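Local coordinates for HD-GYP domain-containing protein (Bdellovibrio bacteriovorus, PDB 3TM8) that carries a di-iron HD-GYP domain and belongs to the class of cyclic-di-GMP phosphodiesterases, though as an unconventional member whose own activity is not established, at residues L89-N92 with I93-Y97; V144-I147 with M148-Q152. One frame throughout, in Å; residues are numbered along the deposited sequence. Where two conformers were deposited one is given.

Following the chain from the N terminus, interaction 1 comes first, in the second half of helix 82-97, the first long helix after the small strands. The chain then runs through helix 105-125 and into helix 130-149, whose C-terminal end holds interaction 2. The bonds of each contact link residues about one turn apart, so neither closes a long loop. They follow in series and do not nest or cross. The centres of interactions 1 and 2 lie 16 Å apart. The nearest atoms of interactions 1 and 2 are about 4 Å apart, without touching. Helix 105-125 touches side chains of both. Interaction 2 also faces helices 153-158, 167-185 and 190-202, which include helices of the HD domain.

Interaction 1: L89-N92 with I93-Y97; sequences LQKN and IETAY
Gln90 and Glu94 are joined by a side-chain hydrogen bond one helical turn apart. Gln90 NE2 donates to Glu94 OE2 over 2.9 Å, and the bond is almost straight. The acceptor lies in the amide plane of Gln90. The donor reaches OE2 on its anti side, 34° out of the carboxylate plane, and the two planes are nearly perpendicular. A bend at chi2 of Gln90 (60°) folds the amide back towards Glu94, whose own chain stays extended beyond CG. The pair sits on the exposed side of the helix.

Thr95 OG1 lies 2.9 Å from Lys91 O and 3.0 Å from Asn92 O. Its single proton could serve either carbonyl. The first torsion (chi1 63°) places OG1 between the backbone N and the carbonyl carbon, turned back over the preceding turn. Lys91 O also accepts the backbone N-H of Thr95.

These contacts belong to an unbroken alpha helix, 82-97. Its i to i+4 backbone bonds include Ile93 N to Leu89 O (3.0 Å), Glu94 N to Gln90 O and Ala96 N to Asn92 O.

Asn92 is a buried residue whose amide is bonded outside this turn. Its OD1 accepts from Gln35 NE2, and its ND2 donates to Arg32 O.

Further out, the packing is mostly apolar. In the conformer given for Ile93, its CD1 touches Leu89 CD1 at 4.1 Å, the two side chains crossing at a slant. On another side of the helix, the extended Lys91 chain passes Thr95, with Lys91 CG 4.0 Å from the methyl CG2 of Thr95. Ile93 packs on Ser115 and Ala96 on Ile111 and Ile112, all of helix 105-125.

Interaction 2: V144-I147 with M148-Q152; sequences VNFI and MSNAQ
Phe146 and Asn150 cross at about a right angle at the C-terminal end of helix 130-149. The chain leaves the helix here: Asn150 has an extended backbone, and Gln152 takes the N-cap position of helix 153-158. The planes of the Phe146 ring and the Asn150 amide are 45° apart. Asn150 ND2 meets the ring obliquely, 3.5 Å from Phe146 CD1.

The same ND2 of Asn150 donates to Phe146 O over 3.0 Å, beside the end of the helix. This bond is nearly straight. It lies in the carbonyl plane on a lone pair, and also in the plane of the amide. The backbone N-H of Asn150 makes only a weak bond to that oxygen, so the side chain supplies the better-directed donor. Asn150 ND2 has a further acceptor in Asp99 OD1, and its OD1 accepts from Arg108 NH1. The amide is thus held from both ends. Phe146 itself is buried against Ile105, Arg108 and Ile112 of helix 105-125.

In the conformer given for Met148, Val144 and Met148 lie side by side and point the same way. The methyl CG1 of Val144 then touches Met148 SD at 3.6 Å. Their backbones are joined by the bond from Met148 N to Val144 O. Val144 also packs on Thr193 and Thr197 of helix 190-202.

On the exposed side, Ser149 OG is 2.8 Å from Asn145 O and 2.9 Å from Asn145 OD1. One proton cannot serve both fully. Asn145 CG stands opposite the backbone N (chi1 -177°), which brings OD1 forward to the serine. Ser149 N also donates to Asn145 O. Beyond the turn, a water lies 2.8 Å from both Ile147 O and Asn150 O, with more acceptors in reach than it has protons.

Interaction 1: L89-N92 with I93-Y97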
loop_
_atom_site.group_PDB
_atom_site.type_symbol
_atom_site.label_atom_id
_atom_site.label_comp_id
_atom_site.label_asym_id
_atom_site.label_seq_id
_atom_site.Cartn_x
_atom_site.Cartn_y
_atom_site.Cartn_z
ATOM N N LEU A 89 -1.766 -16.844 -10.448
ATOM C CA LEU A 89 -2.186 -15.583 -9.859
ATOM C C LEU A 89 -3.702 -15.455 -9.802
ATOM O O LEU A 89 -4.271 -15.070 -8.778
ATOM C CB LEU A 89 -1.586 -14.425 -10.644
ATOM C CG LEU A 89 -1.927 -13.033 -10.103
ATOM C CD1 LEU A 89 -1.618 -12.927 -8.608
ATOM C CD2 LEU A 89 -1.182 -11.963 -10.887
ATOM N N GLN A 90 -4.362 -15.804 -10.898
ATOM C CA GLN A 90 -5.807 -15.659 -10.935
ATOM C C GLN A 90 -6.461 -16.599 -9.926
ATOM O O GLN A 90 -7.412 -16.216 -9.236
ATOM C CB GLN A 90 -6.327 -15.912 -12.343
ATOM C CG GLN A 90 -7.811 -15.584 -12.513
ATOM C CD GLN A 90 -8.175 -14.121 -12.219
ATOM O OE1 GLN A 90 -7.349 -13.210 -12.342
ATOM N NE2 GLN A 90 -9.425 -13.898 -11.833
ATOM N N LYS A 91 -5.953 -17.823 -9.823
ATOM C CA LYS A 91 -6.465 -18.755 -8.818
ATOM C C LYS A 91 -6.239 -18.243 -7.389
ATOM O O LYS A 91 -7.114 -18.353 -6.539
ATOM C CB LYS A 91 -5.842 -20.131 -9.007
ATOM C CG LYS A 91 -6.196 -21.146 -7.949
ATOM C CD LYS A 91 -5.594 -22.494 -8.330
ATOM C CE LYS A 91 -5.691 -23.514 -7.211
ATOM N NZ LYS A 91 -4.946 -24.757 -7.575
ATOM N N ASN A 92 -5.071 -17.669 -7.129
ATOM C CA ASN A 92 -4.797 -17.110 -5.814
ATOM C C ASN A 92 -5.810 -16.043 -5.447
ATOM O O ASN A 92 -6.382 -16.056 -4.354
ATOM C CB ASN A 92 -3.415 -16.479 -5.782
ATOM C CG ASN A 92 -2.399 -17.349 -5.103
ATOM O OD1 ASN A 92 -2.642 -18.535 -4.853
ATOM N ND2 ASN A 92 -1.247 -16.765 -4.793
ATOM N N ILE A 93 -6.031 -15.101 -6.355
ATOM C CA ILE A 93 -6.950 -13.981 -6.131
ATOM C C ILE A 93 -8.390 -14.456 -5.933
ATOM O O ILE A 93 -9.106 -14.040 -5.028
ATOM C CB ILE A 93 -6.920 -13.022 -7.344
ATOM C CG1 ILE A 93 -5.635 -12.191 -7.341
ATOM C CG2 ILE A 93 -8.138 -12.120 -7.346
ATOM C CD1 ILE A 93 -5.390 -11.431 -8.630
ATOM N N GLU A 94 -8.832 -15.327 -6.830
ATOM C CA GLU A 94 -10.202 -15.826 -6.749
ATOM C C GLU A 94 -10.428 -16.561 -5.436
ATOM O O GLU A 94 -11.441 -16.356 -4.760
ATOM C CB GLU A 94 -10.511 -16.740 -7.936
ATOM C CG GLU A 94 -10.617 -15.987 -9.248
ATOM C CD GLU A 94 -10.825 -16.888 -10.453
ATOM O OE1 GLU A 94 -10.786 -18.129 -10.303
ATOM O OE2 GLU A 94 -11.023 -16.342 -11.556
ATOM N N THR A 95 -9.484 -17.421 -5.069
ATOM C CA THR A 95 -9.627 -18.179 -3.835
ATOM C C THR A 95 -9.560 -17.265 -2.606
ATOM O O THR A 95 -10.358 -17.418 -1.690
ATOM C CB THR A 95 -8.606 -19.345 -3.741
ATOM O OG1 THR A 95 -7.272 -18.836 -3.705
ATOM C CG2 THR A 95 -8.738 -20.251 -4.939
ATOM N N ALA A 96 -8.639 -16.302 -2.600
ATOM C CA ALA A 96 -8.467 -15.416 -1.446
ATOM C C ALA A 96 -9.677 -14.525 -1.157
ATOM O O ALA A 96 -10.048 -14.341 -0.002
ATOM C CB ALA A 96 -7.223 -14.570 -1.616
ATOM N N TYR A 97 -10.271 -13.944 -2.192
ATOM C CA TYR A 97 -11.432 -13.074 -1.978
ATOM C C TYR A 97 -12.710 -13.845 -1.624
ATOM O O TYR A 97 -13.653 -13.269 -1.102
ATOM C CB TYR A 97 -11.685 -12.200 -3.203
ATOM C CG TYR A 97 -10.738 -11.029 -3.360
ATOM C CD1 TYR A 97 -10.750 -9.965 -2.464
ATOM C CD2 TYR A 97 -9.861 -10.967 -4.435
ATOM C CE1 TYR A 97 -9.892 -8.879 -2.623
ATOM C CE2 TYR A 97 -9.006 -9.893 -4.605
ATOM C CZ TYR A 97 -9.028 -8.847 -3.700
ATOM O OH TYR A 97 -8.182 -7.764 -3.842
#

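Interaction 2: V144-I147 with M148-Q152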
loop_
_atom_site.group_PDB
_atom_site.type_symbol
_atom_site.label_atom_id
_atom_site.label_comp_id
_atom_site.label_asym_id
_atom_site.label_seq_id
_atom_site.Cartn_x
_atom_site.Cartn_y
_atom_site.Cartn_z
ATOM N N VAL A 144 -12.144 -3.160 0.152
ATOM C CA VAL A 144 -13.058 -2.624 1.163
ATOM C C VAL A 144 -13.981 -3.745 1.650
ATOM O O VAL A 144 -14.180 -3.932 2.856
ATOM C CB VAL A 144 -13.917 -1.446 0.635
ATOM C CG1 VAL A 144 -15.013 -1.068 1.649
ATOM C CG2 VAL A 144 -13.041 -0.245 0.322
ATOM N N ASN A 145 -14.542 -4.503 0.713
ATOM C CA ASN A 145 -15.454 -5.570 1.094
ATOM C C ASN A 145 -14.776 -6.651 1.923
ATOM O O ASN A 145 -15.362 -7.165 2.873
ATOM C CB ASN A 145 -16.155 -6.166 -0.123
ATOM C CG ASN A 145 -17.161 -7.220 0.265
ATOM O OD1 ASN A 145 -18.098 -6.941 1.010
ATOM N ND2 ASN A 145 -16.973 -8.437 -0.231
ATOM N N PHE A 146 -13.542 -6.997 1.564
ATOM C CA PHE A 146 -12.783 -7.981 2.322
ATOM C C PHE A 146 -12.573 -7.527 3.768
ATOM O O PHE A 146 -12.814 -8.285 4.712
ATOM C CB PHE A 146 -11.443 -8.232 1.625
ATOM C CG PHE A 146 -10.476 -9.096 2.412
ATOM C CD1 PHE A 146 -10.749 -10.436 2.659
ATOM C CD2 PHE A 146 -9.280 -8.566 2.886
ATOM C CE1 PHE A 146 -9.854 -11.230 3.374
ATOM C CE2 PHE A 146 -8.384 -9.350 3.598
ATOM C CZ PHE A 146 -8.669 -10.687 3.840
ATOM N N ILE A 147 -12.121 -6.288 3.941
ATOM C CA ILE A 147 -11.866 -5.759 5.274
ATOM C C ILE A 147 -13.169 -5.633 6.084
ATOM O O ILE A 147 -13.201 -5.936 7.280
ATOM C CB ILE A 147 -11.148 -4.400 5.208
ATOM C CG1 ILE A 147 -9.766 -4.543 4.547
ATOM C CG2 ILE A 147 -11.043 -3.779 6.606
ATOM C CD1 ILE A 147 -8.786 -5.409 5.310
ATOM N N MET A 148 -14.252 -5.219 5.429
ATOM C CA MET A 148 -15.528 -4.986 6.116
ATOM C C MET A 148 -16.252 -6.279 6.472
ATOM O O MET A 148 -17.010 -6.326 7.437
ATOM C CB MET A 148 -16.468 -4.120 5.265
ATOM C CG MET A 148 -16.103 -2.647 5.165
ATOM S SD MET A 148 -17.399 -1.699 4.333
ATOM C CE MET A 148 -18.614 -1.543 5.644
ATOM N N SER A 149 -16.032 -7.326 5.682
ATOM C CA SER A 149 -16.820 -8.556 5.821
ATOM C C SER A 149 -16.141 -9.664 6.615
ATOM O O SER A 149 -16.747 -10.703 6.877
ATOM C CB SER A 149 -17.207 -9.105 4.443
ATOM O OG SER A 149 -17.911 -8.148 3.676
ATOM N N ASN A 150 -14.881 -9.456 6.982
ATOM C CA ASN A 150 -14.123 -10.457 7.717
ATOM C C ASN A 150 -13.529 -9.833 8.961
ATOM O O ASN A 150 -12.653 -8.983 8.864
ATOM C CB ASN A 150 -13.002 -11.024 6.846
ATOM C CG ASN A 150 -13.527 -11.807 5.670
ATOM O OD1 ASN A 150 -13.805 -13.009 5.782
ATOM N ND2 ASN A 150 -13.678 -11.135 4.529
ATOM N N ALA A 151 -14.020 -10.255 10.123
ATOM C CA ALA A 151 -13.647 -9.652 11.397
ATOM C C ALA A 151 -12.140 -9.513 11.594
ATOM O O ALA A 151 -11.667 -8.489 12.080
ATOM C CB ALA A 151 -14.256 -10.437 12.545
ATOM N N GLN A 152 -11.390 -10.542 11.221
ATOM C CA GLN A 152 -9.951 -10.543 11.468
ATOM C C GLN A 152 -9.097 -10.116 10.283
ATOM O O GLN A 152 -7.875 -10.186 10.361
ATOM C CB GLN A 152 -9.491 -11.916 11.953
ATOM C CG GLN A 152 -10.098 -12.319 13.290
ATOM C CD GLN A 152 -9.941 -11.244 14.355
ATOM O OE1 GLN A 152 -10.862 -10.988 15.134
ATOM N NE2 GLN A 152 -8.771 -10.615 14.397
HETATM O O HOH W 1 -11.341 -6.498 9.328
#